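Local coordinates for cell wall surface anchor family protein (Streptococcus agalactiae, PDB 3PHS) that serves as a minor pilin of the cell-wall-anchored pilus, with an IgG-like domain that mediates adhesion to lung epithelial cells, at residues R27-E33 with K125-K130; H19-R23 with P36-I42; I131-T135 with L199-D203; L15-H19 with V45-L49. All blocks are in the same frame, centred on the assembly; numbering follows the deposited sequence.

Contact 1: residues R27-E33 with K125-K130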
loop_
_atom_site.group_PDB
_atom_site.type_symbol
_atom_site.label_atom_id
_atom_site.label_comp_id
_atom_site.label_asym_id
_atom_site.label_seq_id
_atom_site.Cartn_x
_atom_site.Cartn_y
_atom_site.Cartn_z
ATOM N N ARG A 27 5.646 -19.332 -7.394
ATOM C CA ARG A 27 4.200 -19.339 -7.544
ATOM C C ARG A 27 3.708 -18.974 -8.929
ATOM O O ARG A 27 2.999 -17.968 -9.086
ATOM C CB ARG A 27 3.539 -18.448 -6.488
ATOM C CG ARG A 27 2.154 -18.940 -6.155
ATOM C CD ARG A 27 1.412 -18.027 -5.183
ATOM N NE ARG A 27 0.077 -18.584 -4.996
ATOM C CZ ARG A 27 -0.818 -18.144 -4.124
ATOM N NH1 ARG A 27 -0.544 -17.102 -3.328
ATOM N NH2 ARG A 27 -1.993 -18.754 -4.052
ATOM N N PRO A 28 4.059 -19.793 -9.938
ATOM C CA PRO A 28 3.535 -19.557 -11.289
ATOM C C PRO A 28 2.034 -19.813 -11.298
ATOM O O PRO A 28 1.554 -20.654 -10.530
ATOM C CB PRO A 28 4.245 -20.624 -12.146
ATOM C CG PRO A 28 4.559 -21.733 -11.182
ATOM C CD PRO A 28 4.804 -21.066 -9.843
ATOM N N ASN A 29 1.297 -19.088 -12.131
ATOM C CA ASN A 29 -0.162 -19.297 -12.227
ATOM C C ASN A 29 -0.802 -19.414 -10.824
ATOM O O ASN A 29 -1.397 -20.444 -10.487
ATOM C CB ASN A 29 -0.468 -20.557 -13.083
ATOM C CG ASN A 29 -1.971 -20.763 -13.342
ATOM O OD1 ASN A 29 -2.428 -21.891 -13.573
ATOM N ND2 ASN A 29 -2.735 -19.676 -13.321
ATOM N N PRO A 30 -0.660 -18.368 -9.985
ATOM C CA PRO A 30 -1.156 -18.510 -8.612
ATOM C C PRO A 30 -2.657 -18.844 -8.560
ATOM O O PRO A 30 -3.475 -18.236 -9.280
ATOM C CB PRO A 30 -0.877 -17.134 -7.980
ATOM C CG PRO A 30 -0.708 -16.191 -9.144
ATOM C CD PRO A 30 -0.109 -17.026 -10.252
ATOM N N GLN A 31 -2.992 -19.821 -7.728
ATOM C CA GLN A 31 -4.363 -20.249 -7.505
ATOM C C GLN A 31 -4.534 -20.397 -5.998
ATOM O O GLN A 31 -3.642 -20.878 -5.306
ATOM C CB GLN A 31 -4.681 -21.577 -8.218
ATOM C CG GLN A 31 -4.487 -21.583 -9.757
ATOM C CD GLN A 31 -5.417 -20.622 -10.507
ATOM O OE1 GLN A 31 -5.002 -19.940 -11.461
ATOM N NE2 GLN A 31 -6.673 -20.573 -10.093
ATOM N N LEU A 32 -5.679 -19.950 -5.501
ATOM C CA LEU A 32 -5.895 -19.780 -4.060
ATOM C C LEU A 32 -5.595 -21.043 -3.246
ATOM O O LEU A 32 -5.031 -20.955 -2.163
ATOM C CB LEU A 32 -7.322 -19.288 -3.777
ATOM C CG LEU A 32 -7.556 -17.782 -3.925
ATOM C CD1 LEU A 32 -9.056 -17.517 -3.840
ATOM C CD2 LEU A 32 -6.815 -16.938 -2.848
ATOM N N GLU A 33 -5.959 -22.210 -3.768
ATOM C CA GLU A 33 -5.750 -23.431 -2.975
ATOM C C GLU A 33 -4.453 -24.189 -3.259
ATOM O O GLU A 33 -4.171 -25.195 -2.596
ATOM C CB GLU A 33 -6.966 -24.352 -3.060
ATOM C CG GLU A 33 -8.184 -23.787 -2.376
ATOM C CD GLU A 33 -9.383 -24.682 -2.570
ATOM O OE1 GLU A 33 -9.398 -25.765 -1.979
ATOM O OE2 GLU A 33 -10.296 -24.296 -3.315
ATOM N N LYS A 125 -11.076 -25.910 4.052
ATOM C CA LYS A 125 -10.296 -25.229 3.012
ATOM C C LYS A 125 -8.956 -24.767 3.541
ATOM O O LYS A 125 -8.860 -24.305 4.685
ATOM C CB LYS A 125 -11.057 -23.993 2.497
ATOM C CG LYS A 125 -12.320 -24.269 1.653
ATOM C CD LYS A 125 -11.953 -24.729 0.253
ATOM C CE LYS A 125 -13.195 -24.828 -0.660
ATOM N NZ LYS A 125 -12.853 -25.679 -1.839
ATOM N N VAL A 126 -7.940 -24.852 2.678
ATOM C CA VAL A 126 -6.627 -24.249 2.942
ATOM C C VAL A 126 -6.353 -23.263 1.790
ATOM O O VAL A 126 -6.391 -23.632 0.619
ATOM C CB VAL A 126 -5.521 -25.306 3.073
ATOM C CG1 VAL A 126 -4.143 -24.641 3.299
ATOM C CG2 VAL A 126 -5.837 -26.289 4.221
ATOM N N ILE A 127 -6.106 -22.005 2.125
ATOM C CA ILE A 127 -5.986 -20.987 1.082
ATOM C C ILE A 127 -4.708 -20.182 1.281
ATOM O O ILE A 127 -4.294 -19.934 2.420
ATOM C CB ILE A 127 -7.213 -20.036 1.016
ATOM C CG1 ILE A 127 -7.362 -19.269 2.290
ATOM C CG2 ILE A 127 -8.562 -20.779 0.647
ATOM C CD1 ILE A 127 -7.639 -17.853 2.007
ATOM N N TYR A 128 -4.101 -19.798 0.161
ATOM C CA TYR A 128 -2.840 -19.074 0.127
ATOM C C TYR A 128 -3.118 -17.729 -0.558
ATOM O O TYR A 128 -3.157 -17.669 -1.791
ATOM C CB TYR A 128 -1.782 -19.868 -0.658
ATOM C CG TYR A 128 -1.404 -21.191 -0.003
ATOM C CD1 TYR A 128 -2.183 -22.336 -0.209
ATOM C CD2 TYR A 128 -0.301 -21.287 0.834
ATOM C CE1 TYR A 128 -1.864 -23.565 0.428
ATOM C CE2 TYR A 128 0.036 -22.506 1.464
ATOM C CZ TYR A 128 -0.761 -23.634 1.249
ATOM O OH TYR A 128 -0.440 -24.831 1.848
ATOM N N PRO A 129 -3.363 -16.657 0.228
ATOM C CA PRO A 129 -3.658 -15.390 -0.463
ATOM C C PRO A 129 -2.468 -14.955 -1.315
ATOM O O PRO A 129 -1.331 -15.330 -1.020
ATOM C CB PRO A 129 -3.900 -14.403 0.690
ATOM C CG PRO A 129 -4.353 -15.277 1.840
ATOM C CD PRO A 129 -3.497 -16.517 1.695
ATOM N N LYS A 130 -2.735 -14.186 -2.367
ATOM C CA LYS A 130 -1.678 -13.659 -3.245
ATOM C C LYS A 130 -1.072 -12.453 -2.558
ATOM O O LYS A 130 -1.778 -11.498 -2.224
ATOM C CB LYS A 130 -2.250 -13.274 -4.611
ATOM C CG LYS A 130 -2.891 -14.464 -5.324
ATOM C CD LYS A 130 -3.534 -14.078 -6.663
ATOM C CE LYS A 130 -4.380 -15.238 -7.198
ATOM N NZ LYS A 130 -5.336 -14.767 -8.250
HETATM O O HOH W 1 -5.347 -26.148 -0.331
HETATM O O HOH W 2 -8.237 -26.398 0.327
#

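Contact 2: residues H19-R23 with P36-I42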
loop_
_atom_site.group_PDB
_atom_site.type_symbol
_atom_site.label_atom_id
_atom_site.label_comp_id
_atom_site.label_asym_id
_atom_site.label_seq_id
_atom_site.Cartn_x
_atom_site.Cartn_y
_atom_site.Cartn_z
ATOM N N HIS A 19 -0.152 -17.441 5.086
ATOM C CA HIS A 19 0.475 -16.225 4.583
ATOM C C HIS A 19 1.981 -16.433 4.358
ATOM O O HIS A 19 2.744 -16.463 5.316
ATOM C CB HIS A 19 0.226 -15.079 5.587
ATOM C CG HIS A 19 0.688 -13.739 5.102
ATOM N ND1 HIS A 19 -0.181 -12.713 4.800
ATOM C CD2 HIS A 19 1.935 -13.252 4.883
ATOM C CE1 HIS A 19 0.505 -11.663 4.383
ATOM N NE2 HIS A 19 1.792 -11.959 4.430
ATOM N N LEU A 20 2.387 -16.590 3.092
ATOM C CA LEU A 20 3.785 -16.859 2.712
ATOM C C LEU A 20 4.297 -15.775 1.791
ATOM O O LEU A 20 3.612 -15.383 0.837
ATOM C CB LEU A 20 3.918 -18.214 1.987
ATOM C CG LEU A 20 3.365 -19.430 2.749
ATOM C CD1 LEU A 20 3.476 -20.712 1.917
ATOM C CD2 LEU A 20 4.098 -19.575 4.090
ATOM N N GLU A 21 5.499 -15.283 2.073
ATOM C CA GLU A 21 6.176 -14.423 1.124
ATOM C C GLU A 21 7.008 -15.332 0.223
ATOM O O GLU A 21 7.981 -15.938 0.673
ATOM C CB GLU A 21 7.037 -13.359 1.838
ATOM C CG GLU A 21 6.165 -12.271 2.489
ATOM C CD GLU A 21 6.952 -11.192 3.227
ATOM O OE1 GLU A 21 8.190 -11.320 3.398
ATOM O OE2 GLU A 21 6.297 -10.230 3.668
ATOM N N ALA A 22 6.593 -15.426 -1.030
ATOM C CA ALA A 22 7.201 -16.329 -1.998
ATOM C C ALA A 22 7.749 -15.522 -3.165
ATOM O O ALA A 22 7.307 -14.397 -3.407
ATOM C CB ALA A 22 6.156 -17.351 -2.493
ATOM N N ARG A 23 8.684 -16.109 -3.903
ATOM C CA ARG A 23 9.218 -15.498 -5.126
ATOM C C ARG A 23 8.271 -15.742 -6.301
ATOM O O ARG A 23 7.551 -16.749 -6.323
ATOM C CB ARG A 23 10.585 -16.120 -5.473
ATOM C CG ARG A 23 11.655 -16.068 -4.359
ATOM C CD ARG A 23 12.828 -17.021 -4.659
ATOM N NE ARG A 23 12.481 -18.442 -4.470
ATOM C CZ ARG A 23 13.346 -19.455 -4.553
ATOM N NH1 ARG A 23 14.624 -19.221 -4.811
ATOM N NH2 ARG A 23 12.942 -20.715 -4.384
ATOM N N PRO A 36 2.407 -22.324 -2.847
ATOM C CA PRO A 36 3.606 -22.032 -3.611
ATOM C C PRO A 36 4.671 -23.094 -3.311
ATOM O O PRO A 36 4.601 -23.799 -2.283
ATOM C CB PRO A 36 4.045 -20.645 -3.097
ATOM C CG PRO A 36 3.389 -20.480 -1.804
ATOM C CD PRO A 36 2.096 -21.274 -1.861
ATOM N N LYS A 37 5.639 -23.187 -4.215
ATOM C CA LYS A 37 6.693 -24.200 -4.172
ATOM C C LYS A 37 7.646 -23.982 -3.000
ATOM O O LYS A 37 8.204 -24.936 -2.445
ATOM C CB LYS A 37 7.438 -24.202 -5.512
ATOM C CG LYS A 37 6.534 -24.593 -6.692
ATOM C CD LYS A 37 7.263 -24.481 -8.032
ATOM C CE LYS A 37 6.339 -24.873 -9.202
ATOM N NZ LYS A 37 7.037 -24.809 -10.549
ATOM N N GLU A 38 7.813 -22.715 -2.635
ATOM C CA GLU A 38 8.601 -22.302 -1.489
ATOM C C GLU A 38 7.879 -21.072 -0.965
ATOM O O GLU A 38 7.065 -20.465 -1.681
ATOM C CB GLU A 38 10.024 -21.880 -1.893
ATOM C CG GLU A 38 10.957 -22.977 -2.457
ATOM C CD GLU A 38 11.310 -24.050 -1.445
ATOM O OE1 GLU A 38 11.392 -23.744 -0.232
ATOM O OE2 GLU A 38 11.508 -25.221 -1.878
ATOM N N GLY A 39 8.193 -20.677 0.261
ATOM C CA GLY A 39 7.571 -19.472 0.818
ATOM C C GLY A 39 7.867 -19.318 2.286
ATOM O O GLY A 39 7.893 -20.301 3.027
ATOM N N THR A 40 8.046 -18.074 2.721
ATOM C CA THR A 40 8.400 -17.810 4.113
ATOM C C THR A 40 7.157 -17.413 4.892
ATOM O O THR A 40 6.473 -16.470 4.498
ATOM C CB THR A 40 9.433 -16.649 4.216
ATOM O OG1 THR A 40 10.519 -16.908 3.323
ATOM C CG2 THR A 40 9.958 -16.510 5.649
ATOM N N PRO A 41 6.862 -18.123 5.988
ATOM C CA PRO A 41 5.680 -17.783 6.762
ATOM C C PRO A 41 5.886 -16.478 7.475
ATOM O O PRO A 41 7.025 -16.178 7.911
ATOM C CB PRO A 41 5.587 -18.912 7.798
ATOM C CG PRO A 41 6.986 -19.373 7.959
ATOM C CD PRO A 41 7.565 -19.287 6.558
ATOM N N ILE A 42 4.799 -15.710 7.570
ATOM C CA ILE A 42 4.808 -14.450 8.294
ATOM C C ILE A 42 3.846 -14.556 9.459
ATOM O O ILE A 42 2.664 -14.857 9.276
ATOM C CB ILE A 42 4.394 -13.237 7.416
ATOM C CG1 ILE A 42 5.196 -13.196 6.102
ATOM C CG2 ILE A 42 4.521 -11.915 8.234
ATOM C CD1 ILE A 42 6.722 -13.082 6.288
#

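Contact 3: residues I131-T135 with L199-D203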
loop_
_atom_site.group_PDB
_atom_site.type_symbol
_atom_site.label_atom_id
_atom_site.label_comp_id
_atom_site.label_asym_id
_atom_site.label_seq_id
_atom_site.Cartn_x
_atom_site.Cartn_y
_atom_site.Cartn_z
ATOM N N ILE A 131 0.225 -12.535 -2.289
ATOM C CA ILE A 131 0.864 -11.571 -1.422
ATOM C C ILE A 131 2.018 -10.932 -2.169
ATOM O O ILE A 131 2.850 -11.629 -2.731
ATOM C CB ILE A 131 1.362 -12.252 -0.120
ATOM C CG1 ILE A 131 0.161 -12.657 0.752
ATOM C CG2 ILE A 131 2.274 -11.307 0.713
ATOM C CD1 ILE A 131 0.466 -13.871 1.611
ATOM N N ILE A 132 2.054 -9.606 -2.172
ATOM C CA ILE A 132 3.186 -8.907 -2.766
ATOM C C ILE A 132 4.026 -8.288 -1.658
ATOM O O ILE A 132 3.493 -7.812 -0.646
ATOM C CB ILE A 132 2.802 -7.873 -3.875
ATOM C CG1 ILE A 132 1.894 -6.775 -3.327
ATOM C CG2 ILE A 132 2.187 -8.584 -5.121
ATOM C CD1 ILE A 132 1.867 -5.504 -4.211
ATOM N N TRP A 133 5.339 -8.310 -1.852
ATOM C CA TRP A 133 6.271 -7.908 -0.794
ATOM C C TRP A 133 7.588 -7.341 -1.315
ATOM O O TRP A 133 8.255 -6.656 -0.576
ATOM C CB TRP A 133 6.571 -9.100 0.136
ATOM C CG TRP A 133 7.155 -10.267 -0.593
ATOM C CD1 TRP A 133 6.469 -11.302 -1.168
ATOM C CD2 TRP A 133 8.541 -10.506 -0.852
ATOM N NE1 TRP A 133 7.352 -12.180 -1.760
ATOM C CE2 TRP A 133 8.630 -11.715 -1.578
ATOM C CE3 TRP A 133 9.723 -9.816 -0.540
ATOM C CZ2 TRP A 133 9.859 -12.254 -1.995
ATOM C CZ3 TRP A 133 10.951 -10.362 -0.965
ATOM C CH2 TRP A 133 11.001 -11.556 -1.676
ATOM N N SER A 134 7.958 -7.650 -2.562
ATOM C CA SER A 134 9.266 -7.235 -3.121
ATOM C C SER A 134 9.359 -5.714 -3.226
ATOM O O SER A 134 8.417 -5.051 -3.691
ATOM C CB SER A 134 9.463 -7.870 -4.507
ATOM O OG SER A 134 9.775 -9.253 -4.372
ATOM N N THR A 135 10.502 -5.151 -2.829
ATOM C CA THR A 135 10.606 -3.677 -2.751
ATOM C C THR A 135 11.448 -3.064 -3.867
ATOM O O THR A 135 12.239 -3.737 -4.504
ATOM C CB THR A 135 11.154 -3.200 -1.385
ATOM O OG1 THR A 135 12.504 -3.677 -1.191
ATOM C CG2 THR A 135 10.239 -3.664 -0.233
ATOM N N LEU A 199 10.350 0.203 -0.419
ATOM C CA LEU A 199 8.930 0.411 -0.744
ATOM C C LEU A 199 8.416 -0.775 -1.546
ATOM O O LEU A 199 8.956 -1.108 -2.598
ATOM C CB LEU A 199 8.701 1.707 -1.541
ATOM C CG LEU A 199 8.999 3.002 -0.751
ATOM C CD1 LEU A 199 9.240 4.175 -1.691
ATOM C CD2 LEU A 199 7.899 3.323 0.252
ATOM N N ILE A 200 7.346 -1.405 -1.068
ATOM C CA ILE A 200 6.796 -2.514 -1.828
ATOM C C ILE A 200 6.326 -1.974 -3.167
ATOM O O ILE A 200 5.732 -0.884 -3.234
ATOM C CB ILE A 200 5.652 -3.233 -1.081
ATOM C CG1 ILE A 200 6.182 -3.787 0.240
ATOM C CG2 ILE A 200 5.056 -4.353 -1.984
ATOM C CD1 ILE A 200 5.098 -4.396 1.163
ATOM N N HIS A 201 6.591 -2.721 -4.235
ATOM C CA HIS A 201 6.233 -2.270 -5.583
ATOM C C HIS A 201 4.733 -1.962 -5.723
ATOM O O HIS A 201 3.875 -2.641 -5.130
ATOM C CB HIS A 201 6.759 -3.232 -6.666
ATOM C CG HIS A 201 6.107 -4.584 -6.674
ATOM N ND1 HIS A 201 5.005 -4.872 -7.452
ATOM C CD2 HIS A 201 6.414 -5.730 -6.020
ATOM C CE1 HIS A 201 4.651 -6.133 -7.265
ATOM N NE2 HIS A 201 5.496 -6.680 -6.409
ATOM N N GLY A 202 4.429 -0.910 -6.483
ATOM C CA GLY A 202 3.048 -0.416 -6.603
ATOM C C GLY A 202 2.993 1.089 -6.751
ATOM O O GLY A 202 4.028 1.744 -6.954
ATOM N N ASP A 203 1.794 1.651 -6.610
ATOM C CA ASP A 203 1.580 3.070 -6.910
ATOM C C ASP A 203 1.514 3.927 -5.666
ATOM O O ASP A 203 0.835 3.582 -4.682
ATOM C CB ASP A 203 0.309 3.247 -7.759
ATOM C CG ASP A 203 0.436 2.621 -9.134
ATOM O OD1 ASP A 203 1.579 2.363 -9.581
ATOM O OD2 ASP A 203 -0.632 2.387 -9.761
HETATM O O HOH W 3 6.214 -9.319 -4.408
#

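Contact 4: residues L15-H19 with V45-L49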
loop_
_atom_site.group_PDB
_atom_site.type_symbol
_atom_site.label_atom_id
_atom_site.label_comp_id
_atom_site.label_asym_id
_atom_site.label_seq_id
_atom_site.Cartn_x
_atom_site.Cartn_y
_atom_site.Cartn_z
ATOM N N LEU A 15 -11.172 -23.441 8.159
ATOM C CA LEU A 15 -10.486 -22.668 7.129
ATOM C C LEU A 15 -9.137 -22.245 7.668
ATOM O O LEU A 15 -9.050 -21.758 8.798
ATOM C CB LEU A 15 -11.311 -21.428 6.773
ATOM C CG LEU A 15 -10.655 -20.398 5.859
ATOM C CD1 LEU A 15 -10.358 -20.985 4.475
ATOM C CD2 LEU A 15 -11.534 -19.144 5.730
ATOM N N THR A 16 -8.091 -22.420 6.852
ATOM C CA THR A 16 -6.729 -22.047 7.240
ATOM C C THR A 16 -6.204 -21.119 6.177
ATOM O O THR A 16 -6.216 -21.473 5.014
ATOM C CB THR A 16 -5.786 -23.282 7.329
ATOM O OG1 THR A 16 -6.290 -24.208 8.308
ATOM C CG2 THR A 16 -4.351 -22.861 7.730
ATOM N N ILE A 17 -5.770 -19.922 6.578
ATOM C CA ILE A 17 -5.180 -18.965 5.641
ATOM C C ILE A 17 -3.694 -19.045 5.874
ATOM O O ILE A 17 -3.249 -18.869 7.002
ATOM C CB ILE A 17 -5.657 -17.491 5.932
ATOM C CG1 ILE A 17 -7.192 -17.325 5.883
ATOM C CG2 ILE A 17 -4.962 -16.483 5.020
ATOM C CD1 ILE A 17 -7.916 -18.159 4.958
ATOM N N VAL A 18 -2.922 -19.313 4.819
ATOM C CA VAL A 18 -1.469 -19.462 4.958
ATOM C C VAL A 18 -0.797 -18.286 4.279
ATOM O O VAL A 18 -0.865 -18.136 3.054
ATOM C CB VAL A 18 -0.953 -20.811 4.365
ATOM C CG1 VAL A 18 0.513 -21.091 4.764
ATOM C CG2 VAL A 18 -1.823 -21.978 4.838
ATOM N N HIS A 19 -0.152 -17.441 5.086
ATOM C CA HIS A 19 0.475 -16.225 4.583
ATOM C C HIS A 19 1.981 -16.433 4.358
ATOM O O HIS A 19 2.744 -16.463 5.316
ATOM C CB HIS A 19 0.226 -15.079 5.587
ATOM C CG HIS A 19 0.688 -13.739 5.102
ATOM N ND1 HIS A 19 -0.181 -12.713 4.800
ATOM C CD2 HIS A 19 1.935 -13.252 4.883
ATOM C CE1 HIS A 19 0.505 -11.663 4.383
ATOM N NE2 HIS A 19 1.792 -11.959 4.430
ATOM N N VAL A 45 0.003 -11.350 11.043
ATOM C CA VAL A 45 -0.861 -10.724 10.040
ATOM C C VAL A 45 -2.315 -10.984 10.411
ATOM O O VAL A 45 -2.716 -12.142 10.656
ATOM C CB VAL A 45 -0.570 -11.204 8.566
ATOM C CG1 VAL A 45 -1.506 -10.509 7.542
ATOM C CG2 VAL A 45 0.895 -10.948 8.174
ATOM N N LEU A 46 -3.085 -9.898 10.489
ATOM C CA LEU A 46 -4.496 -9.978 10.842
ATOM C C LEU A 46 -5.356 -10.226 9.620
ATOM O O LEU A 46 -5.383 -9.404 8.698
ATOM C CB LEU A 46 -4.931 -8.687 11.558
ATOM C CG LEU A 46 -6.393 -8.544 11.975
ATOM C CD1 LEU A 46 -6.888 -9.786 12.716
ATOM C CD2 LEU A 46 -6.494 -7.309 12.860
ATOM N N TYR A 47 -6.035 -11.375 9.615
ATOM C CA TYR A 47 -7.037 -11.705 8.588
ATOM C C TYR A 47 -8.453 -11.568 9.146
ATOM O O TYR A 47 -8.727 -11.939 10.301
ATOM C CB TYR A 47 -6.808 -13.131 8.027
ATOM C CG TYR A 47 -5.731 -13.139 6.972
ATOM C CD1 TYR A 47 -4.391 -13.345 7.310
ATOM C CD2 TYR A 47 -6.039 -12.877 5.638
ATOM C CE1 TYR A 47 -3.397 -13.324 6.332
ATOM C CE2 TYR A 47 -5.038 -12.833 4.656
ATOM C CZ TYR A 47 -3.727 -13.067 5.015
ATOM O OH TYR A 47 -2.746 -13.033 4.038
ATOM N N GLN A 48 -9.334 -10.995 8.339
ATOM C CA GLN A 48 -10.742 -10.965 8.674
ATOM C C GLN A 48 -11.536 -11.660 7.591
ATOM O O GLN A 48 -11.250 -11.496 6.408
ATOM C CB GLN A 48 -11.219 -9.531 8.865
ATOM C CG GLN A 48 -10.529 -8.917 10.033
ATOM C CD GLN A 48 -10.934 -7.503 10.315
ATOM O OE1 GLN A 48 -10.651 -6.993 11.408
ATOM N NE2 GLN A 48 -11.584 -6.850 9.359
ATOM N N LEU A 49 -12.558 -12.401 8.021
ATOM C CA LEU A 49 -13.447 -13.110 7.117
ATOM C C LEU A 49 -14.875 -12.634 7.345
ATOM O O LEU A 49 -15.370 -12.696 8.470
ATOM C CB LEU A 49 -13.304 -14.635 7.312
ATOM C CG LEU A 49 -12.214 -15.419 6.554
ATOM C CD1 LEU A 49 -12.571 -15.577 5.102
ATOM C CD2 LEU A 49 -10.801 -14.844 6.665
#

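Contact 1: residues R27-E33 with K125-K130
R27 swings its CG away from the backbone N (chi1 -151°) and then runs straight out to NE, which carries the guanidinium across to Y128 and P129. NH2 gives the stronger bond, 2.8 Å to Y128 O, with the acceptor close to the guanidinium plane; NH1 adds two weak ones, to the same oxygen and to P129 O. NH2 also bonds Q31 O within its own loop, meeting that carbonyl from above its plane, so three carbonyl oxygens near the guanidinium edge (Y128, P129, Q31) fix how the group is turned. K130 CG lies over one of its faces, and the aliphatic part of the K130 chain reaches P30, with K130 CE 4.1 Å from P30 CB. This loop leaves strand 13-21 of the N-terminal beta-sandwich domain and here meets strand 125-127, a parallel neighbour of 13-21, together with the residues leading out of it. One backbone bond ties the two segments: Y128 N to L32 O, 2.8 Å, straight at 160° and in the carbonyl plane. The L32 oxygen also lies at the edge of the Y128 ring. Farther along, the extended E33 chain comes back to K125, whose bent side chain brings NZ to E33 OE2 at 3.3 Å, from the syn side but tilted out of the carboxylate plane, a long salt bridge; the stronger partner of NZ is E123. Two waters join in: one lies within hydrogen-bonding distance of E33 O and V126 O, while the other sits by E33 OE1 and accepts from V126 N, 2.8 Å away.

Contact 2: residues H19-R23 with P36-I42
L20 and P41 face each other as a non-hydrogen-bonded pair in a short antiparallel bridge, where strand 40-41 lies along the end of strand 13-21 at the border of a sheet in the N-terminal beta-sandwich domain. The leucine is a forked bump. With CG turned away from its carbonyl carbon (chi1 -55°), it sends CD1 to the P36 ring, L20 CD1 to P36 CG 3.7 Å, while CD2 rests over P41 CA at 3.6 Å. The fork therefore spans two prolines. A22 CB, a smaller knob, drops in beside P36 CB at 4.0 Å and also touches E38 O. G39 passes this spot with no side chain, letting its backbone run close against L20 and A22.

On the E21 and T40 side the relief is different. I42 leans its CG1 and CD1 branch across the E21 side chain at roughly a right angle, CD1 lying 3.6 Å from E21 CD, and the same isoleucine presses CG1 against the edge of the H19 ring at CD2. I42 thus fills the hollow between the two. E21 and T40 exchange both backbone bonds, and I42 N continues the pairing to H19 O. R23, whose NE pairs with D26, lies alongside E38 with their planar ends nearly perpendicular; here the edge of the R23 guanidinium meets the E38 methylene, R23 NH2 to E38 CG 3.6 Å, and the charged ends do not touch.

Contact 3: residues I131-T135 with L199-D203
The H201 ring has I132 CD1 over one face, offset toward the rim, and S134 O near its plane at the edge by CD2. This is the junction of the two domains: segment 131-135 leaves the first domain and opens strand 135-146 of the second, whose prealbumin-like fold also supplies the 199-203 bend. A water sits in the ring plane at H201 NE2, 3.4 Å away and weakly bonded, and takes a proton from W133 N. The indole of W133 has S134 OG above one face, 3.6 Å from its plane, and the same water lies over that face too; its NE1 reaches back to A22 O.

H201 takes up its place because CG lies between the backbone N and the carbonyl carbon (chi1 68°), folding the imidazole back over segment 131-135. I200 wedges CG2 against I132 CD1, 4.1 Å away, and sets CG1 by W133 O. T135 and I200 form a non-hydrogen-bonded antiparallel pair whose side chains diverge, with T135 CA 3.1 Å from L199 O. Beyond that pair, the hydrogen bond joining the two segments runs from H201 N to S134 O, 3.0 Å long and 163° at the hydrogen.

Contact 4: residues L15-H19 with V45-L49
This is the core of the N-terminal beta-sandwich domain, consistent with an Ig-like fold, where strand 13-21 of one sheet faces strand 46-52 of the other. The short segments run at 142° to each other with axes 9.7 Å apart at closest, a spacing that only side chains bridge. Y47 is central. Its ring takes I17 CG2 squarely over one face, 3.5 Å from the centroid and 7° off the normal, a CH-pi contact set up by CG2 standing opposite the backbone N. At the far end of the ring the hydroxyl meets the edge of H19: Y47 OH to H19 ND1 is a 2.7 Å hydrogen bond in which either atom may donate. The two rings meet rim to rim, planes 61° apart. V45 puts its CG2 over the H19 face, 3.9 Å from the centroid and nearly on the normal, so the imidazole is pinned by a methyl on its face and a hydroxyl at its edge. At the other end of the interface L15 and L49 touch tip to tip, L15 CD2 to L49 CD1 at 3.8 Å, and F92 on strand 89-95 packs against both. Since H19 and Y47 are buried, their short bond satisfies both polar atoms inside an otherwise apolar layer and fixes how the imidazole is turned.

How the contacts relate
Contacts 1, 2 and 4 cluster in the N-terminal beta-sandwich domain, their centres 11 to 14 Å apart, and all involve the sheet containing strand 13-21. Contacts 2 and 4 both start from that strand and share H19, one at the sheet border and the other across the sandwich core. Contact 1 brings in the neighbouring strand 125-127, whose I127 bonds T16 and V18, and it meets contact 2 where Y128 packs on P36 and L20. Along the chain contact 3 comes last, about 18 Å from contact 1 between centres; its first segment directly continues 125-130. I131 and W133 pack back on H19 and E21, linking the pilin's two domains.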